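Local structure of Dbv8 protein (Nonomuraea, 4MFZ) at residues F297-N302 and E307-R312; T321-L324 and H328-Q331. The protein is a GNAT-family N-acyltransferase that binds decanoyl-CoA and probably transfers its long acyl chain to a glycopeptide antibiotic precursor. All coordinates share one frame; numbering follows the deposited sequence.

Both contacts lie within the GNAT-like C-terminal domain, on the same side of the chain's centre and in series along the chain, with centres 13 Å apart and nearest atoms about 5 Å apart. Contact 1 joins the end of helix 291-299 to the loop leading into helix 314-324; contact 2 joins the end of that second helix to the start of strand 330-337. The first is a surface contact, with L309 its one buried participant, and works through a CH-pi contact on F299 and apolar contacts on F299 and Y301. The second is partly buried: H322 and W329, both buried, meet as an aromatic pair. F297 and V298 of contact 1 reach decanoyl-CoA directly, whereas the side chain of W329 is about 10 Å from the ligand.

Contact 1 (F297-N302 and E307-R312); sequences FVFRYN and EELPQR. With MFK (decanoyl-CoA), chain B.
F299 meets L309 and P310 where the end of helix 291-299 turns back against the following loop. L309 CG stands over one ring face, 3.9 Å from the F299 ring centroid and 18° off the normal, which defines a CH-pi contact. The F299 CG lies anti to its carbonyl carbon (chi1 -60°), and this swings the ring out toward the loop. V298 CG1 flanks the opposite face, so the phenyl is sandwiched between two aliphatic side chains. P310 works at the rim instead: its CG lies in the ring plane, 3.9 Å from F299 CD1, while P310 O approaches F299 CE1 edge-on at 3.3 Å. One methyl of the same leucine, L309 CD2, serves Y301, 3.9 Å from Y301 CE1, the two side chains crossing at about a right angle. Y301 reaches it with CG anti to the backbone N (chi1 -172°), and its hydroxyl is hydrogen-bonded to Q304 O. On the ligand side, F297 O comes within 3.6 Å of decanoyl-CoA N6, and V298 CG1 is 3.8 Å from ligand N1. F297 CD1 lies 3.7 Å from the pantetheine oxygen OAM of decanoyl-CoA, which approaches the ring obliquely. The helix end thus borders the adenine and pantetheine portions of the acyl-CoA site of this GNAT-like domain.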
ATOM      1  N   PHE A 297     -12.103  -2.520  -6.062  1.00 31.41           N
ATOM      2  CA  PHE A 297     -11.069  -3.349  -6.646  1.00 31.23           C
ATOM      3  C   PHE A 297     -11.445  -3.854  -8.037  1.00 31.05           C
ATOM      4  O   PHE A 297     -10.581  -4.314  -8.776  1.00 30.54           O
ATOM      5  CB  PHE A 297     -10.733  -4.519  -5.729  1.00 32.77           C
ATOM      6  CG  PHE A 297     -10.015  -4.122  -4.457  1.00 34.93           C
ATOM      7  CD1 PHE A 297      -8.617  -4.053  -4.415  1.00 34.89           C
ATOM      8  CD2 PHE A 297     -10.733  -3.844  -3.293  1.00 33.29           C
ATOM      9  CE1 PHE A 297      -7.962  -3.695  -3.242  1.00 33.74           C
ATOM     10  CE2 PHE A 297     -10.090  -3.485  -2.119  1.00 34.11           C
ATOM     11  CZ  PHE A 297      -8.702  -3.408  -2.096  1.00 35.54           C
ATOM     12  N   VAL A 298     -12.724  -3.800  -8.392  1.00 29.12           N
ATOM     13  CA  VAL A 298     -13.112  -4.224  -9.737  1.00 28.03           C
ATOM     14  C   VAL A 298     -13.147  -3.030 -10.702  1.00 29.27           C
ATOM     15  O   VAL A 298     -12.802  -3.187 -11.871  1.00 30.74           O
ATOM     16  CB  VAL A 298     -14.431  -5.038  -9.770  1.00 26.62           C
ATOM     17  CG1 VAL A 298     -14.779  -5.472 -11.186  1.00 28.35           C
ATOM     18  CG2 VAL A 298     -14.312  -6.274  -8.894  1.00 26.37           C
ATOM     19  N   PHE A 299     -13.526  -1.844 -10.212  1.00 27.95           N
ATOM     20  CA  PHE A 299     -13.685  -0.666 -11.089  1.00 27.47           C
ATOM     21  C   PHE A 299     -12.889   0.561 -10.693  1.00 27.23           C
ATOM     22  O   PHE A 299     -12.840   1.518 -11.442  1.00 28.86           O
ATOM     23  CB  PHE A 299     -15.150  -0.227 -11.188  1.00 25.71           C
ATOM     24  CG  PHE A 299     -16.072  -1.266 -11.729  1.00 22.84           C
ATOM     25  CD1 PHE A 299     -16.179  -1.479 -13.110  1.00 23.09           C
ATOM     26  CD2 PHE A 299     -16.872  -2.004 -10.865  1.00 22.10           C
ATOM     27  CE1 PHE A 299     -17.058  -2.441 -13.614  1.00 22.36           C
ATOM     28  CE2 PHE A 299     -17.758  -2.964 -11.356  1.00 23.15           C
ATOM     29  CZ  PHE A 299     -17.850  -3.180 -12.736  1.00 22.83           C
ATOM     30  N   ARG A 300     -12.320   0.555  -9.497  1.00 28.85           N
ATOM     31  CA  ARG A 300     -11.628   1.722  -8.949  1.00 30.29           C
ATOM     32  C   ARG A 300     -12.645   2.862  -8.944  1.00 30.22           C
ATOM     33  O   ARG A 300     -12.386   4.027  -9.322  1.00 29.21           O
ATOM     34  CB  ARG A 300     -10.340   2.003  -9.718  1.00 29.87           C
ATOM     35  CG  ARG A 300      -9.100   2.150  -8.854  1.00 33.94           C
ATOM     36  CD  ARG A 300      -8.998   1.174  -7.676  1.00 33.01           C
ATOM     37  NE  ARG A 300      -8.174  -0.016  -7.923  1.00 32.75           N
ATOM     38  CZ  ARG A 300      -7.490  -0.665  -6.976  1.00 34.95           C
ATOM     39  NH1 ARG A 300      -7.511  -0.244  -5.707  1.00 31.61           N
ATOM     40  NH2 ARG A 300      -6.764  -1.730  -7.298  1.00 35.00           N
ATOM     41  N   TYR A 301     -13.821   2.453  -8.485  1.00 29.91           N
ATOM     42  CA  TYR A 301     -15.055   3.211  -8.513  1.00 30.50           C
ATOM     43  C   TYR A 301     -14.896   4.596  -7.926  1.00 32.27           C
ATOM     44  O   TYR A 301     -14.222   4.765  -6.912  1.00 30.00           O
ATOM     45  CB  TYR A 301     -16.101   2.456  -7.704  1.00 30.83           C
ATOM     46  CG  TYR A 301     -17.464   3.039  -7.818  1.00 31.66           C
ATOM     47  CD1 TYR A 301     -18.118   3.044  -9.045  1.00 31.91           C
ATOM     48  CD2 TYR A 301     -18.107   3.591  -6.711  1.00 31.04           C
ATOM     49  CE1 TYR A 301     -19.370   3.585  -9.179  1.00 32.83           C
ATOM     50  CE2 TYR A 301     -19.365   4.131  -6.836  1.00 33.16           C
ATOM     51  CZ  TYR A 301     -19.986   4.121  -8.080  1.00 33.68           C
ATOM     52  OH  TYR A 301     -21.232   4.642  -8.261  1.00 36.16           O
ATOM     53  N   ASN A 302     -15.536   5.576  -8.565  1.00 33.83           N
ATOM     54  CA  ASN A 302     -15.554   6.942  -8.059  1.00 34.89           C
ATOM     55  C   ASN A 302     -16.937   7.621  -8.140  1.00 33.25           C
ATOM     56  O   ASN A 302     -17.041   8.743  -8.587  1.00 32.87           O
ATOM     57  CB  ASN A 302     -14.465   7.777  -8.759  1.00 36.04           C
ATOM     58  CG  ASN A 302     -14.152   9.082  -8.028  1.00 38.64           C
ATOM     59  OD1 ASN A 302     -14.259   9.181  -6.792  1.00 40.91           O
ATOM     60  ND2 ASN A 302     -13.749  10.088  -8.791  1.00 36.05           N
ATOM     61  N   GLU A 307     -24.627   2.180 -14.622  1.00 37.17           N
ATOM     62  CA  GLU A 307     -24.791   1.833 -16.047  1.00 38.78           C
ATOM     63  C   GLU A 307     -23.671   2.389 -16.921  1.00 38.52           C
ATOM     64  O   GLU A 307     -23.488   1.977 -18.071  1.00 37.51           O
ATOM     65  CB  GLU A 307     -26.165   2.275 -16.576  1.00 42.39           C
ATOM     66  CG  GLU A 307     -26.445   3.770 -16.527  1.00 47.83           C
ATOM     67  CD  GLU A 307     -26.954   4.245 -15.164  1.00 54.19           C
ATOM     68  OE1 GLU A 307     -26.902   3.471 -14.174  1.00 55.65           O
ATOM     69  OE2 GLU A 307     -27.418   5.408 -15.079  1.00 55.84           O
ATOM     70  N   GLU A 308     -22.907   3.315 -16.356  1.00 39.18           N
ATOM     71  CA  GLU A 308     -21.766   3.920 -17.036  1.00 38.56           C
ATOM     72  C   GLU A 308     -20.495   3.066 -16.933  1.00 36.90           C
ATOM     73  O   GLU A 308     -19.536   3.300 -17.671  1.00 36.28           O
ATOM     74  CB  GLU A 308     -21.494   5.270 -16.390  1.00 42.86           C
ATOM     75  CG  GLU A 308     -21.064   6.370 -17.327  1.00 47.41           C
ATOM     76  CD  GLU A 308     -21.299   7.730 -16.701  1.00 53.08           C
ATOM     77  OE1 GLU A 308     -20.327   8.304 -16.157  1.00 55.36           O
ATOM     78  OE2 GLU A 308     -22.462   8.199 -16.715  1.00 55.22           O
ATOM     79  N   LEU A 309     -20.468   2.103 -16.001  1.00 34.39           N
ATOM     80  CA  LEU A 309     -19.253   1.286 -15.763  1.00 32.84           C
ATOM     81  C   LEU A 309     -18.931   0.327 -16.925  1.00 31.98           C
ATOM     82  O   LEU A 309     -19.840  -0.101 -17.645  1.00 29.96           O
ATOM     83  CB  LEU A 309     -19.354   0.494 -14.456  1.00 30.86           C
ATOM     84  CG  LEU A 309     -18.933   1.075 -13.100  1.00 31.38           C
ATOM     85  CD1 LEU A 309     -18.047   2.319 -13.188  1.00 28.85           C
ATOM     86  CD2 LEU A 309     -20.146   1.323 -12.219  1.00 31.02           C
ATOM     87  N   PRO A 310     -17.633  -0.005 -17.118  1.00 32.39           N
ATOM     88  CA  PRO A 310     -17.317  -0.989 -18.167  1.00 31.96           C
ATOM     89  C   PRO A 310     -17.947  -2.362 -17.882  1.00 31.57           C
ATOM     90  O   PRO A 310     -18.095  -2.755 -16.714  1.00 30.54           O
ATOM     91  CB  PRO A 310     -15.786  -1.059 -18.150  1.00 31.21           C
ATOM     92  CG  PRO A 310     -15.383  -0.484 -16.828  1.00 30.71           C
ATOM     93  CD  PRO A 310     -16.415   0.551 -16.498  1.00 30.65           C
ATOM     94  N   GLN A 311     -18.345  -3.059 -18.945  1.00 28.72           N
ATOM     95  CA  GLN A 311     -19.029  -4.339 -18.813  1.00 29.91           C
ATOM     96  C   GLN A 311     -18.406  -5.413 -19.716  1.00 31.23           C
ATOM     97  O   GLN A 311     -19.137  -6.150 -20.377  1.00 33.54           O
ATOM     98  CB  GLN A 311     -20.508  -4.185 -19.174  1.00 28.73           C
ATOM     99  CG  GLN A 311     -21.313  -3.353 -18.207  1.00 31.30           C
ATOM    100  CD  GLN A 311     -21.585  -4.100 -16.918  1.00 32.32           C
ATOM    101  OE1 GLN A 311     -20.822  -3.995 -15.944  1.00 33.21           O
ATOM    102  NE2 GLN A 311     -22.661  -4.873 -16.907  1.00 28.74           N
ATOM    103  N   ARG A 312     -17.074  -5.492 -19.752  1.00 30.12           N
ATOM    104  CA  ARG A 312     -16.357  -6.522 -20.530  1.00 32.22           C
ATOM    105  C   ARG A 312     -16.265  -7.904 -19.872  1.00 30.33           C
ATOM    106  O   ARG A 312     -16.666  -8.897 -20.458  1.00 31.41           O
ATOM    107  CB  ARG A 312     -14.940  -6.064 -20.869  1.00 35.05           C
ATOM    108  CG  ARG A 312     -14.858  -5.177 -22.084  1.00 40.67           C
ATOM    109  CD  ARG A 312     -15.037  -5.982 -23.364  1.00 43.18           C
ATOM    110  NE  ARG A 312     -14.859  -5.099 -24.512  1.00 48.45           N
ATOM    111  CZ  ARG A 312     -13.692  -4.846 -25.097  1.00 50.38           C
ATOM    112  NH1 ARG A 312     -12.576  -5.433 -24.670  1.00 49.32           N
ATOM    113  NH2 ARG A 312     -13.652  -4.004 -26.119  1.00 52.60           N
TER
HETATM  114  CCG MFK B 401      -7.681 -16.475  -4.707  1.00 32.88           C
HETATM  115  CCF MFK B 401      -7.113 -17.092  -3.430  1.00 29.78           C
HETATM  116  CCE MFK B 401      -6.567 -15.995  -2.542  1.00 30.49           C
HETATM  117  CCD MFK B 401      -7.717 -15.384  -1.781  1.00 30.34           C
HETATM  118  CCC MFK B 401      -7.159 -14.721  -0.538  1.00 31.00           C
HETATM  119  CCB MFK B 401      -7.394 -13.231  -0.599  1.00 32.49           C
HETATM  120  CCA MFK B 401      -7.147 -12.673   0.791  1.00 32.85           C
HETATM  121  CBZ MFK B 401      -5.933 -11.760   0.721  1.00 34.06           C
HETATM  122  CAK MFK B 401      -6.367 -10.325   0.951  1.00 34.56           C
HETATM  123  CAJ MFK B 401      -6.076  -9.488  -0.303  1.00 37.43           C
HETATM  124  OAL MFK B 401      -5.099  -9.707  -1.026  1.00 37.79           O
HETATM  125  SAI MFK B 401      -7.237  -8.202  -0.567  1.00 37.26           S
HETATM  126  CAH MFK B 401      -6.671  -7.471  -2.160  1.00 33.32           C
HETATM  127  CAG MFK B 401      -6.989  -8.365  -3.363  1.00 28.97           C
HETATM  128  NAF MFK B 401      -6.403  -7.708  -4.544  1.00 26.87           N
HETATM  129  CAE MFK B 401      -7.134  -7.315  -5.603  1.00 24.85           C
HETATM  130  OAM MFK B 401      -8.344  -7.505  -5.715  1.00 23.42           O
HETATM  131  CAD MFK B 401      -6.329  -6.630  -6.727  1.00 23.86           C
HETATM  132  CAC MFK B 401      -7.215  -6.447  -7.974  1.00 22.26           C
HETATM  133  NAB MFK B 401      -7.755  -7.745  -8.430  1.00 21.36           N
HETATM  134  CAA MFK B 401      -7.133  -8.388  -9.430  1.00 22.06           C
HETATM  135  OAO MFK B 401      -6.118  -7.942  -9.985  1.00 23.29           O
HETATM  136  CAN MFK B 401      -7.765  -9.707  -9.898  1.00 20.31           C
HETATM  137  OAU MFK B 401      -9.099  -9.860  -9.361  1.00 21.40           O
HETATM  138  CAP MFK B 401      -6.899 -10.946  -9.581  1.00 20.13           C
HETATM  139  CAR MFK B 401      -6.642 -11.021  -8.084  1.00 20.97           C
HETATM  140  CAS MFK B 401      -5.550 -10.924 -10.294  1.00 20.17           C
HETATM  141  CAQ MFK B 401      -7.654 -12.198 -10.018  1.00 19.60           C
HETATM  142  OAT MFK B 401      -7.894 -12.094 -11.405  1.00 18.74           O
HETATM  143  PAV MFK B 401      -7.990 -13.383 -12.368  1.00 19.65           P
HETATM  144  OAX MFK B 401      -6.825 -14.264 -12.193  1.00 18.77           O
HETATM  145  OAW MFK B 401      -8.326 -12.898 -13.739  1.00 20.57           O
HETATM  146  OAY MFK B 401      -9.281 -14.047 -11.671  1.00 19.61           O
HETATM  147  PAZ MFK B 401     -10.274 -15.143 -12.294  1.00 20.18           P
HETATM  148  OBA MFK B 401     -11.069 -15.723 -11.061  1.00 19.05           O
HETATM  149  OBB MFK B 401      -9.594 -16.218 -13.046  1.00 19.51           O
HETATM  150  O5' MFK B 401     -11.414 -14.301 -13.059  1.00 20.58           O
HETATM  151  C5' MFK B 401     -12.521 -14.893 -13.701  1.00 20.92           C
HETATM  152  C4' MFK B 401     -13.308 -13.769 -14.383  1.00 22.31           C
HETATM  153  O4' MFK B 401     -13.414 -12.517 -13.600  1.00 23.10           O
HETATM  154  C3' MFK B 401     -12.639 -13.338 -15.666  1.00 22.64           C
HETATM  155  O3' MFK B 401     -13.668 -12.897 -16.552  1.00 23.59           O
HETATM  156  PBV MFK B 401     -13.627 -13.389 -18.097  1.00 26.12           P
HETATM  157  OBW MFK B 401     -12.428 -12.538 -18.686  1.00 29.55           O
HETATM  158  OBY MFK B 401     -15.046 -12.880 -18.704  1.00 26.25           O
HETATM  159  OBX MFK B 401     -13.318 -14.800 -18.315  1.00 26.69           O
HETATM  160  C2' MFK B 401     -11.783 -12.165 -15.180  1.00 23.29           C
HETATM  161  O2' MFK B 401     -11.373 -11.290 -16.213  1.00 24.14           O
HETATM  162  C1' MFK B 401     -12.733 -11.445 -14.271  1.00 22.92           C
HETATM  163  N9  MFK B 401     -12.002 -10.612 -13.279  1.00 22.79           N
HETATM  164  C8  MFK B 401     -11.343 -11.054 -12.201  1.00 22.94           C
HETATM  165  N7  MFK B 401     -10.837  -9.988 -11.566  1.00 22.98           N
HETATM  166  C5  MFK B 401     -11.232  -8.885 -12.221  1.00 23.94           C
HETATM  167  C4  MFK B 401     -11.948  -9.285 -13.277  1.00 22.99           C
HETATM  168  N3  MFK B 401     -12.509  -8.385 -14.098  1.00 24.97           N
HETATM  169  C2  MFK B 401     -12.299  -6.917 -14.006  1.00 23.35           C
HETATM  170  N1  MFK B 401     -11.490  -6.606 -12.810  1.00 24.96           N
HETATM  171  C6  MFK B 401     -11.022  -7.570 -12.004  1.00 23.92           C
HETATM  172  N6  MFK B 401     -10.305  -7.228 -10.936  1.00 23.86           N

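Contact 2 (T321-L324 and H328-Q331); sequences THLL and HWYQ
The connection from helix 314-324 to strand 330-337, the last strand in chain order of the mixed sheet of the GNAT-like domain, is closed by H322 and L323 meeting W329. The H322 ring lies obliquely over the indole: its centroid is 4.1 Å from that of the six-membered ring, with the planes inclined at 41°, an oblique aromatic pair. Contact begins at the root of the side chain, with H322 CB 3.4 Å from W329 CZ2. A chi1 of -161° sets the H322 CG anti to the backbone N and carries the imidazole across the indole face. The backbone of H328, the residue before W329, takes part as well, because H328 O lies at the edge of the imidazole, near its plane.

In the sheet, strand 330-337 runs between 251-256 and 281-289, antiparallel to both, and the chain reaches it through W329. Here the backbone pairs with G290, and W329 N is hydrogen-bonded to D291 OD1, tying the strand entrance to the start of helix 291-299. The indole NE1 makes a weak hydrogen bond to V319 O, about one helical turn before L323; being weak, it can only contribute to holding the indole's rotation.

L323 meets the pyrrole part of the same indole, its CG lying in the indole plane at the edge. L323 CD2 comes within 4.0 Å of W329 CD1. On the histidine side Y266 meets H322 with ring planes at about 85°.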
ATOM      1  N   THR A 321     -24.780  -6.297 -12.274  1.00 27.58           N
ATOM      2  CA  THR A 321     -26.085  -6.950 -12.298  1.00 26.55           C
ATOM      3  C   THR A 321     -26.571  -7.241 -10.877  1.00 26.97           C
ATOM      4  O   THR A 321     -27.732  -6.969 -10.555  1.00 26.42           O
ATOM      5  CB  THR A 321     -26.168  -8.218 -13.196  1.00 28.70           C
ATOM      6  OG1 THR A 321     -25.680  -9.361 -12.489  1.00 33.49           O
ATOM      7  CG2 THR A 321     -25.433  -8.046 -14.512  1.00 27.44           C
ATOM      8  N   HIS A 322     -25.679  -7.755 -10.029  1.00 26.53           N
ATOM      9  CA  HIS A 322     -25.997  -8.079  -8.631  1.00 25.42           C
ATOM     10  C   HIS A 322     -26.489  -6.861  -7.867  1.00 25.91           C
ATOM     11  O   HIS A 322     -27.518  -6.908  -7.175  1.00 25.04           O
ATOM     12  CB  HIS A 322     -24.748  -8.634  -7.982  1.00 25.04           C
ATOM     13  CG  HIS A 322     -24.980  -9.414  -6.716  1.00 25.81           C
ATOM     14  ND1 HIS A 322     -24.632  -8.936  -5.489  1.00 25.88           N
ATOM     15  CD2 HIS A 322     -25.485 -10.688  -6.511  1.00 24.45           C
ATOM     16  CE1 HIS A 322     -24.913  -9.861  -4.562  1.00 24.84           C
ATOM     17  NE2 HIS A 322     -25.435 -10.931  -5.187  1.00 26.61           N
ATOM     18  N   LEU A 323     -25.744  -5.764  -7.975  1.00 25.20           N
ATOM     19  CA  LEU A 323     -26.102  -4.500  -7.332  1.00 26.52           C
ATOM     20  C   LEU A 323     -27.400  -3.874  -7.880  1.00 27.18           C
ATOM     21  O   LEU A 323     -28.232  -3.404  -7.107  1.00 28.34           O
ATOM     22  CB  LEU A 323     -24.939  -3.500  -7.450  1.00 24.79           C
ATOM     23  CG  LEU A 323     -23.739  -3.716  -6.503  1.00 26.17           C
ATOM     24  CD1 LEU A 323     -22.644  -2.665  -6.685  1.00 24.64           C
ATOM     25  CD2 LEU A 323     -24.198  -3.715  -5.056  1.00 24.44           C
ATOM     26  N   LEU A 324     -27.559  -3.863  -9.206  1.00 28.46           N
ATOM     27  CA  LEU A 324     -28.779  -3.341  -9.844  1.00 28.99           C
ATOM     28  C   LEU A 324     -30.022  -4.159  -9.461  1.00 30.39           C
ATOM     29  O   LEU A 324     -31.134  -3.601  -9.376  1.00 31.44           O
ATOM     30  CB  LEU A 324     -28.632  -3.189 -11.369  1.00 30.32           C
ATOM     31  CG  LEU A 324     -27.817  -1.996 -11.900  1.00 30.26           C
ATOM     32  CD1 LEU A 324     -27.801  -1.970 -13.431  1.00 30.32           C
ATOM     33  CD2 LEU A 324     -28.350  -0.673 -11.348  1.00 31.01           C
ATOM     34  N   HIS A 328     -26.480  -7.656  -2.454  1.00 27.81           N
ATOM     35  CA  HIS A 328     -25.238  -7.117  -1.846  1.00 28.91           C
ATOM     36  C   HIS A 328     -24.032  -8.009  -1.830  1.00 26.37           C
ATOM     37  O   HIS A 328     -24.152  -9.223  -1.754  1.00 25.11           O
ATOM     38  CB  HIS A 328     -25.513  -6.579  -0.439  1.00 29.05           C
ATOM     39  CG  HIS A 328     -26.441  -5.392  -0.437  1.00 31.92           C
ATOM     40  ND1 HIS A 328     -27.773  -5.514  -0.244  1.00 34.84           N
ATOM     41  CD2 HIS A 328     -26.198  -4.036  -0.687  1.00 31.91           C
ATOM     42  CE1 HIS A 328     -28.353  -4.290  -0.334  1.00 35.51           C
ATOM     43  NE2 HIS A 328     -27.384  -3.388  -0.612  1.00 35.02           N
ATOM     44  N   TRP A 329     -22.856  -7.379  -1.867  1.00 25.83           N
ATOM     45  CA  TRP A 329     -21.573  -8.075  -1.769  1.00 25.49           C
ATOM     46  C   TRP A 329     -20.997  -8.009  -0.389  1.00 26.15           C
ATOM     47  O   TRP A 329     -21.143  -7.000   0.298  1.00 23.90           O
ATOM     48  CB  TRP A 329     -20.593  -7.456  -2.749  1.00 24.94           C
ATOM     49  CG  TRP A 329     -21.030  -7.656  -4.173  1.00 22.74           C
ATOM     50  CD1 TRP A 329     -21.642  -6.727  -5.017  1.00 22.63           C
ATOM     51  CD2 TRP A 329     -20.936  -8.892  -4.949  1.00 22.10           C
ATOM     52  NE1 TRP A 329     -21.910  -7.292  -6.250  1.00 22.72           N
ATOM     53  CE2 TRP A 329     -21.507  -8.594  -6.273  1.00 21.81           C
ATOM     54  CE3 TRP A 329     -20.438 -10.170  -4.695  1.00 22.65           C
ATOM     55  CZ2 TRP A 329     -21.564  -9.548  -7.284  1.00 22.09           C
ATOM     56  CZ3 TRP A 329     -20.507 -11.126  -5.721  1.00 22.13           C
ATOM     57  CH2 TRP A 329     -21.048 -10.817  -6.990  1.00 21.90           C
ATOM     58  N   TYR A 330     -20.306  -9.078   0.014  1.00 27.96           N
ATOM     59  CA  TYR A 330     -19.612  -9.128   1.319  1.00 28.30           C
ATOM     60  C   TYR A 330     -18.107  -9.387   1.206  1.00 28.22           C
ATOM     61  O   TYR A 330     -17.648 -10.049   0.282  1.00 28.37           O
ATOM     62  CB  TYR A 330     -20.289 -10.152   2.257  1.00 28.81           C
ATOM     63  CG  TYR A 330     -21.740  -9.807   2.440  1.00 29.85           C
ATOM     64  CD1 TYR A 330     -22.137  -8.899   3.426  1.00 30.75           C
ATOM     65  CD2 TYR A 330     -22.715 -10.325   1.580  1.00 28.95           C
ATOM     66  CE1 TYR A 330     -23.469  -8.538   3.576  1.00 30.81           C
ATOM     67  CE2 TYR A 330     -24.043  -9.968   1.719  1.00 30.92           C
ATOM     68  CZ  TYR A 330     -24.411  -9.073   2.715  1.00 32.02           C
ATOM     69  OH  TYR A 330     -25.731  -8.716   2.857  1.00 32.23           O
ATOM     70  N   GLN A 331     -17.344  -8.828   2.139  1.00 28.24           N
ATOM     71  CA  GLN A 331     -15.962  -9.208   2.361  1.00 27.99           C
ATOM     72  C   GLN A 331     -15.937 -10.332   3.374  1.00 28.66           C
ATOM     73  O   GLN A 331     -16.754 -10.341   4.307  1.00 28.98           O
ATOM     74  CB  GLN A 331     -15.212  -8.048   2.973  1.00 31.43           C
ATOM     75  CG  GLN A 331     -14.980  -6.884   2.036  1.00 32.99           C
ATOM     76  CD  GLN A 331     -14.012  -5.910   2.645  1.00 33.87           C
ATOM     77  OE1 GLN A 331     -12.858  -5.805   2.233  1.00 32.85           O
ATOM     78  NE2 GLN A 331     -14.462  -5.223   3.673  1.00 35.74           N
TER